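Local structure of type IV pilus secretin PilQ family protein (Vibrio cholerae, 6W6M) at residues N162-P167 with N192-L197; E255-N260 with V306-I311; D473-L478 with L511-E516. The protein probably forms, as a ring of fourteen subunits, the outer-membrane channel through which the type IV competence pilus passes. One frame throughout, in Å; residues are numbered along the deposited sequence.

Interaction 1: N162-P167 with N192-L197; sequences NFQDIP and NLTLRL
F163 and L195 form one of the two hydrogen-bonded pairs of a two-stranded antiparallel ribbon, which is broken by a G1 beta bulge where D165 and I166 both face L193. The backbone bonds come in two pairs. F163 N reaches L195 O at 2.9 Å, and L195 N returns to F163 O. Beyond the bulge, L193 N donates to I166 O at 3.1 Å and I166 N to L193 O at 3.2 Å. D165 supplies the extra residue of the bulge, with a left-handed backbone that aspartate tolerates better than beta-branched residues do. Among the polar contacts, F163 O is also met by T194 CA in a CA-H...O contact of 3.0 Å and, weakly, by the T194 hydroxyl. The branched CB of T194 suits the extended backbone of a strand, and OG1 lies against CA and CG of Q164.

Apolar packing belongs to the face of F163, I166, L193 and L195. The F163 ring turns from the partner strand toward V171 and L174 of helix 168-177, with I166 CD1 over one face, offset toward the rim and 3.9 Å above the plane. L195 packs on V184 of the second subunit. On the face of N162, Q164, T194 and R196, N162 and R196 run side by side, their amide and guanidinium planes 36° apart. CG of N162 stands anti to its own N (chi1 -174°), bringing the amide alongside the arginine stem, and N162 CG rests 3.4 Å from R196 CB.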
# COMPACT_ATOMS: atom_id res chain seq x y z
N ASN A 162 -64.79 64.99 37.75
CA ASN A 162 -63.87 66.12 37.54
C ASN A 162 -62.98 66.18 38.78
O ASN A 162 -63.40 66.70 39.82
CB ASN A 162 -64.62 67.42 37.32
CG ASN A 162 -63.70 68.57 36.96
OD1 ASN A 162 -62.50 68.52 37.21
ND2 ASN A 162 -64.26 69.61 36.36
N PHE A 163 -61.76 65.65 38.66
CA PHE A 163 -60.84 65.54 39.79
C PHE A 163 -59.56 66.28 39.45
O PHE A 163 -58.83 65.88 38.54
CB PHE A 163 -60.55 64.08 40.12
CG PHE A 163 -61.42 63.52 41.21
CD1 PHE A 163 -62.27 64.34 41.93
CD2 PHE A 163 -61.36 62.17 41.53
CE1 PHE A 163 -63.07 63.82 42.93
CE2 PHE A 163 -62.15 61.66 42.54
CZ PHE A 163 -63.01 62.48 43.23
N GLN A 164 -59.29 67.35 40.19
CA GLN A 164 -58.09 68.16 40.01
C GLN A 164 -57.21 67.98 41.23
O GLN A 164 -57.67 68.17 42.36
CB GLN A 164 -58.45 69.64 39.82
CG GLN A 164 -59.19 69.95 38.53
CD GLN A 164 -59.59 71.40 38.42
OE1 GLN A 164 -59.74 72.09 39.42
NE2 GLN A 164 -59.76 71.87 37.19
N ASP A 165 -55.94 67.63 41.02
CA ASP A 165 -54.99 67.43 42.12
C ASP A 165 -55.54 66.41 43.11
O ASP A 165 -55.42 66.55 44.33
CB ASP A 165 -54.65 68.75 42.81
CG ASP A 165 -53.62 69.56 42.04
OD1 ASP A 165 -52.74 68.95 41.40
OD2 ASP A 165 -53.70 70.80 42.07
N ILE A 166 -56.16 65.37 42.57
CA ILE A 166 -56.72 64.27 43.35
C ILE A 166 -55.80 63.06 43.20
O ILE A 166 -55.44 62.72 42.06
CB ILE A 166 -58.15 63.92 42.90
CG1 ILE A 166 -59.11 65.05 43.26
CG2 ILE A 166 -58.59 62.61 43.53
CD1 ILE A 166 -59.58 65.04 44.69
N PRO A 167 -55.39 62.42 44.28
CA PRO A 167 -54.52 61.24 44.16
C PRO A 167 -55.20 60.13 43.37
O PRO A 167 -56.43 60.01 43.36
CB PRO A 167 -54.27 60.83 45.61
CG PRO A 167 -54.49 62.07 46.40
CD PRO A 167 -55.59 62.81 45.69
N ASN A 192 -50.69 61.28 41.95
CA ASN A 192 -51.76 62.25 41.79
C ASN A 192 -52.01 62.50 40.30
O ASN A 192 -51.19 62.16 39.45
CB ASN A 192 -51.38 63.56 42.49
CG ASN A 192 -50.17 64.23 41.89
OD1 ASN A 192 -49.95 64.16 40.68
ND2 ASN A 192 -49.39 64.90 42.73
N LEU A 193 -53.17 63.09 39.99
CA LEU A 193 -53.49 63.47 38.62
C LEU A 193 -54.60 64.51 38.61
O LEU A 193 -54.97 65.08 39.64
CB LEU A 193 -53.87 62.25 37.78
CG LEU A 193 -52.91 61.95 36.63
CD1 LEU A 193 -53.49 60.91 35.68
CD2 LEU A 193 -52.53 63.22 35.88
N THR A 194 -55.12 64.76 37.41
CA THR A 194 -56.17 65.75 37.19
C THR A 194 -56.78 65.53 35.82
O THR A 194 -56.06 65.48 34.82
CB THR A 194 -55.61 67.18 37.31
OG1 THR A 194 -56.69 68.12 37.30
CG2 THR A 194 -54.65 67.48 36.16
N LEU A 195 -58.10 65.38 35.77
CA LEU A 195 -58.84 65.20 34.53
C LEU A 195 -60.33 65.28 34.83
O LEU A 195 -60.76 65.12 35.98
CB LEU A 195 -58.50 63.86 33.85
CG LEU A 195 -59.04 63.59 32.44
CD1 LEU A 195 -57.95 63.15 31.48
CD2 LEU A 195 -60.16 62.55 32.48
N ARG A 196 -61.12 65.53 33.78
CA ARG A 196 -62.56 65.67 33.89
C ARG A 196 -63.24 65.05 32.67
O ARG A 196 -62.92 65.40 31.54
CB ARG A 196 -62.97 67.14 34.00
CG ARG A 196 -62.65 67.96 32.76
CD ARG A 196 -63.03 69.42 32.96
NE ARG A 196 -62.76 70.23 31.78
CZ ARG A 196 -63.62 70.40 30.78
NH1 ARG A 196 -64.81 69.82 30.81
NH2 ARG A 196 -63.29 71.16 29.74
N LEU A 197 -64.18 64.14 32.93
CA LEU A 197 -64.94 63.47 31.88
C LEU A 197 -66.29 63.05 32.44
O LEU A 197 -66.49 62.99 33.66
CB LEU A 197 -64.19 62.26 31.31
CG LEU A 197 -63.04 62.52 30.33
CD1 LEU A 197 -62.38 61.21 29.93
CD2 LEU A 197 -63.54 63.28 29.11

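Interaction 2: E255-N260 with V306-I311; sequences EIIKIN and VIREII
R308 reaches from the helix to the strand, its long side chain bent at chi3 (-75°) so that the guanidinium turns back toward E255 and I257. The NH2 group makes a salt bridge with E255, NH2 of R308 lying 3.3 Å from OE1 of E255. Carboxylate and guanidinium meet obliquely, their planes 43° apart, so the attraction rests on charge more than on a flat, paired set of N-H bonds. At the guanidinium edge lies the carbonyl oxygen of I256, 3.8 Å from R308 NH2. I257 covers one face of the same group, with its CG1 3.8 Å from R308 NH2. An arginine fits here because its flat head can lie against an aliphatic chain while its charge meets a glutamate.

One turn further along the helix, the contact becomes wholly apolar. I257 points CG2 at I311, whose CD1 it meets at 3.5 Å, the two isoleucines crossing at a slant. CG2 of I257 is anti to the backbone N, which directs this methyl to I311 and leaves CG1 for R308. Branched isoleucine suits both the strand and this buried seam, which I267 and I271 of helix 264-271 extend beside I311. Helix segment 306-311 runs nearly parallel to strand segment 255-258, 12° between their axes, within a beta-alpha-beta-beta-alpha unit whose two helices pack on a three-stranded antiparallel sheet, consistent with the KH-like N domains of secretins.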
# COMPACT_ATOMS: atom_id res chain seq x y z
N GLU A 255 -38.32 3.75 41.26
CA GLU A 255 -39.33 2.69 41.32
C GLU A 255 -39.46 2.03 39.95
O GLU A 255 -38.88 2.48 38.96
CB GLU A 255 -40.67 3.24 41.80
CG GLU A 255 -41.20 4.42 41.02
CD GLU A 255 -42.56 4.84 41.51
OE1 GLU A 255 -43.36 3.95 41.86
OE2 GLU A 255 -42.83 6.06 41.57
N ILE A 256 -40.27 0.97 39.90
CA ILE A 256 -40.37 0.12 38.72
C ILE A 256 -41.78 0.17 38.16
O ILE A 256 -42.77 0.17 38.91
CB ILE A 256 -39.95 -1.33 39.04
CG1 ILE A 256 -40.77 -1.90 40.19
CG2 ILE A 256 -38.47 -1.41 39.37
CD1 ILE A 256 -40.09 -3.04 40.89
N ILE A 257 -41.87 0.19 36.83
CA ILE A 257 -43.12 0.23 36.08
C ILE A 257 -43.23 -1.05 35.27
O ILE A 257 -42.35 -1.36 34.47
CB ILE A 257 -43.18 1.45 35.15
CG1 ILE A 257 -42.69 2.70 35.87
CG2 ILE A 257 -44.57 1.64 34.62
CD1 ILE A 257 -42.70 3.93 35.03
N LYS A 258 -44.32 -1.79 35.47
CA LYS A 258 -44.53 -3.04 34.76
C LYS A 258 -45.29 -2.78 33.47
O LYS A 258 -46.29 -2.06 33.46
CB LYS A 258 -45.29 -4.04 35.62
CG LYS A 258 -45.36 -5.40 34.96
CD LYS A 258 -45.86 -6.49 35.88
CE LYS A 258 -45.67 -7.84 35.20
NZ LYS A 258 -46.38 -8.93 35.92
N ILE A 259 -44.81 -3.38 32.38
CA ILE A 259 -45.35 -3.16 31.04
C ILE A 259 -45.95 -4.46 30.54
O ILE A 259 -45.37 -5.54 30.72
CB ILE A 259 -44.25 -2.67 30.08
CG1 ILE A 259 -43.71 -1.33 30.56
CG2 ILE A 259 -44.78 -2.54 28.68
CD1 ILE A 259 -42.58 -0.83 29.76
N ASN A 260 -47.13 -4.37 29.94
CA ASN A 260 -47.76 -5.49 29.25
C ASN A 260 -48.28 -5.03 27.91
O ASN A 260 -48.67 -3.87 27.75
CB ASN A 260 -48.90 -6.10 30.07
CG ASN A 260 -49.51 -5.12 31.05
OD1 ASN A 260 -50.33 -4.28 30.68
ND2 ASN A 260 -49.12 -5.24 32.31
N VAL A 306 -46.92 11.69 35.42
CA VAL A 306 -47.28 11.95 34.03
C VAL A 306 -46.71 10.88 33.12
O VAL A 306 -47.38 10.40 32.20
CB VAL A 306 -46.83 13.37 33.61
CG1 VAL A 306 -45.33 13.51 33.67
CG2 VAL A 306 -47.31 13.68 32.21
N ILE A 307 -45.46 10.47 33.36
CA ILE A 307 -44.88 9.37 32.60
C ILE A 307 -45.72 8.11 32.75
O ILE A 307 -45.99 7.40 31.77
CB ILE A 307 -43.42 9.14 33.04
CG1 ILE A 307 -42.53 10.25 32.50
CG2 ILE A 307 -42.92 7.79 32.58
CD1 ILE A 307 -41.09 10.15 32.95
N ARG A 308 -46.16 7.82 33.98
CA ARG A 308 -46.96 6.64 34.22
C ARG A 308 -48.29 6.71 33.48
O ARG A 308 -48.73 5.71 32.89
CB ARG A 308 -47.18 6.48 35.72
CG ARG A 308 -47.78 5.17 36.13
CD ARG A 308 -47.79 5.02 37.64
NE ARG A 308 -46.48 4.73 38.19
CZ ARG A 308 -46.03 3.50 38.45
NH1 ARG A 308 -46.80 2.45 38.21
NH2 ARG A 308 -44.82 3.33 38.95
N GLU A 309 -48.92 7.88 33.47
CA GLU A 309 -50.20 8.02 32.79
C GLU A 309 -50.05 7.85 31.28
O GLU A 309 -50.85 7.16 30.63
CB GLU A 309 -50.82 9.37 33.12
CG GLU A 309 -52.19 9.59 32.53
CD GLU A 309 -52.79 10.92 32.92
OE1 GLU A 309 -52.12 11.68 33.64
OE2 GLU A 309 -53.94 11.20 32.53
N ILE A 310 -49.01 8.45 30.70
CA ILE A 310 -48.79 8.33 29.26
C ILE A 310 -48.51 6.87 28.88
O ILE A 310 -49.17 6.31 28.00
CB ILE A 310 -47.65 9.27 28.82
CG1 ILE A 310 -48.23 10.64 28.45
CG2 ILE A 310 -46.89 8.68 27.66
CD1 ILE A 310 -47.23 11.59 27.86
N ILE A 311 -47.54 6.24 29.53
CA ILE A 311 -47.20 4.88 29.13
C ILE A 311 -48.24 3.87 29.57
O ILE A 311 -48.16 2.71 29.16
CB ILE A 311 -45.81 4.44 29.64
CG1 ILE A 311 -45.75 4.43 31.16
CG2 ILE A 311 -44.73 5.33 29.08
CD1 ILE A 311 -45.92 3.06 31.74

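Interaction 3: D473-L478 with L511-E516; sequences DNRLVL and LVNNGE
V512 O accepts the amide of L476, N of L476 lying 2.9 Å from O of V512 with an N-H...O angle of 163°. The return bond, from V512 N to L476 O, has the same 2.9 Å length, completing a hydrogen-bonded antiparallel pair. L476 O is gripped further by a CA-H...O contact from L511 CA at 3.3 Å.

Beside this pair, R475 and N513 lie alongside each other with guanidinium and amide planes only 15° apart. Their hydrogen bond is weak: NE of R475 is 3.4 Å from OD1 of N513. The extended arginine chain reaches that far, and its aliphatic part also touches L511 CD1. At the other end of the same amide, N513 ND2 is modelled next to E516 OE2 in the following turn, probably hydrogen-bonded to it. The long ion pair of R475 NH2 with D473 OD2 adds charge alone.

N514 crosses N474 at a slant, its CB 3.6 Å from N474 ND2, small polar residues suited to the chain's turns. The leucine and valine side chains supply the apolar faces: V512 CG1 meets L478 CD1, and V477 meets L511. Strands 475-493 and 496-513 form a hairpin that edges a four-stranded sheet; L476 and L478 lean on strand 456-471, V512 on P566 of strand 549-568, and L511 packs on V318 of the second subunit.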
# COMPACT_ATOMS: atom_id res chain seq x y z
N ASP A 473 -61.89 5.01 8.69
CA ASP A 473 -63.10 4.69 7.95
C ASP A 473 -63.02 3.36 7.21
O ASP A 473 -63.38 3.29 6.03
CB ASP A 473 -63.41 5.81 6.96
CG ASP A 473 -62.31 6.00 5.95
OD1 ASP A 473 -61.28 5.32 6.08
OD2 ASP A 473 -62.47 6.84 5.04
N ASN A 474 -62.60 2.30 7.90
CA ASN A 474 -62.67 0.93 7.40
C ASN A 474 -61.88 0.76 6.09
O ASN A 474 -62.42 0.37 5.06
CB ASN A 474 -64.13 0.51 7.22
CG ASN A 474 -64.37 -0.94 7.57
OD1 ASN A 474 -63.87 -1.44 8.57
ND2 ASN A 474 -65.14 -1.62 6.73
N ARG A 475 -60.59 1.07 6.15
CA ARG A 475 -59.75 1.06 4.96
C ARG A 475 -58.31 0.74 5.33
O ARG A 475 -57.91 0.93 6.48
CB ARG A 475 -59.79 2.41 4.25
CG ARG A 475 -61.00 2.67 3.41
CD ARG A 475 -60.94 4.08 2.91
NE ARG A 475 -61.99 4.39 1.96
CZ ARG A 475 -62.09 5.57 1.35
NH1 ARG A 475 -63.08 5.79 0.49
NH2 ARG A 475 -61.21 6.52 1.61
N LEU A 476 -57.54 0.28 4.35
CA LEU A 476 -56.15 -0.07 4.54
C LEU A 476 -55.27 0.69 3.56
O LEU A 476 -55.65 0.91 2.41
CB LEU A 476 -55.92 -1.57 4.33
CG LEU A 476 -56.27 -2.66 5.35
CD1 LEU A 476 -55.61 -2.38 6.66
CD2 LEU A 476 -57.75 -2.84 5.51
N VAL A 477 -54.08 1.06 4.02
CA VAL A 477 -53.02 1.58 3.16
C VAL A 477 -51.94 0.50 3.16
O VAL A 477 -51.40 0.15 4.21
CB VAL A 477 -52.46 2.92 3.65
CG1 VAL A 477 -51.29 3.33 2.80
CG2 VAL A 477 -53.52 3.98 3.63
N LEU A 478 -51.61 -0.03 1.98
CA LEU A 478 -50.66 -1.13 1.86
C LEU A 478 -49.41 -0.69 1.12
O LEU A 478 -49.51 -0.14 0.01
CB LEU A 478 -51.30 -2.32 1.15
CG LEU A 478 -52.47 -3.05 1.81
CD1 LEU A 478 -53.02 -4.08 0.87
CD2 LEU A 478 -52.07 -3.70 3.11
N LEU A 511 -54.47 1.99 -1.58
CA LEU A 511 -55.47 2.30 -0.56
C LEU A 511 -56.74 1.55 -0.92
O LEU A 511 -57.35 1.84 -1.95
CB LEU A 511 -55.72 3.80 -0.46
CG LEU A 511 -57.08 4.23 0.11
CD1 LEU A 511 -57.23 3.76 1.54
CD2 LEU A 511 -57.25 5.74 0.01
N VAL A 512 -57.15 0.60 -0.09
CA VAL A 512 -58.18 -0.36 -0.47
C VAL A 512 -59.14 -0.58 0.70
O VAL A 512 -58.74 -0.57 1.86
CB VAL A 512 -57.53 -1.68 -0.96
CG1 VAL A 512 -56.75 -2.32 0.15
CG2 VAL A 512 -58.55 -2.65 -1.50
N ASN A 513 -60.42 -0.77 0.38
CA ASN A 513 -61.44 -1.01 1.40
C ASN A 513 -61.17 -2.32 2.12
O ASN A 513 -60.36 -3.14 1.70
CB ASN A 513 -62.83 -1.02 0.79
CG ASN A 513 -63.23 0.32 0.22
OD1 ASN A 513 -62.70 1.36 0.60
ND2 ASN A 513 -64.19 0.30 -0.69
N ASN A 514 -61.91 -2.55 3.21
CA ASN A 514 -61.54 -3.61 4.15
C ASN A 514 -61.51 -4.99 3.52
O ASN A 514 -60.46 -5.64 3.54
CB ASN A 514 -62.48 -3.62 5.35
CG ASN A 514 -61.97 -4.50 6.48
OD1 ASN A 514 -60.78 -4.65 6.68
ND2 ASN A 514 -62.89 -5.08 7.22
N GLY A 515 -62.61 -5.46 2.94
CA GLY A 515 -62.62 -6.85 2.53
C GLY A 515 -62.89 -7.12 1.06
O GLY A 515 -63.58 -8.09 0.73
N GLU A 516 -62.35 -6.30 0.16
CA GLU A 516 -62.55 -6.50 -1.27
C GLU A 516 -61.24 -6.47 -2.03
O GLU A 516 -60.18 -6.16 -1.47
CB GLU A 516 -63.50 -5.47 -1.85
CG GLU A 516 -63.03 -4.05 -1.77
CD GLU A 516 -64.10 -3.11 -2.26
OE1 GLU A 516 -65.03 -3.58 -2.96
OE2 GLU A 516 -64.02 -1.90 -1.97

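How the interactions relate
The three contacts follow one another along the chain without overlapping and mark successive levels of an elongated subunit. Interaction 1 lies near the start of the modelled chain, on its own two-stranded sheet, about 63 Å (centre to centre) from interaction 2. Interaction 2 joins a three-stranded sheet to helix 303-314, and interaction 3, about 34 Å from interaction 2 and 75 Å from interaction 1 by centres, lies in a four-stranded sheet within the secretin family region. None touches another; even the closest two, interactions 2 and 3, keep about 22 Å between nearest atoms. Each nevertheless reaches the second subunit, so neighbouring chains meet at all three levels, consistent with stacked rings that build a fourteen-subunit channel.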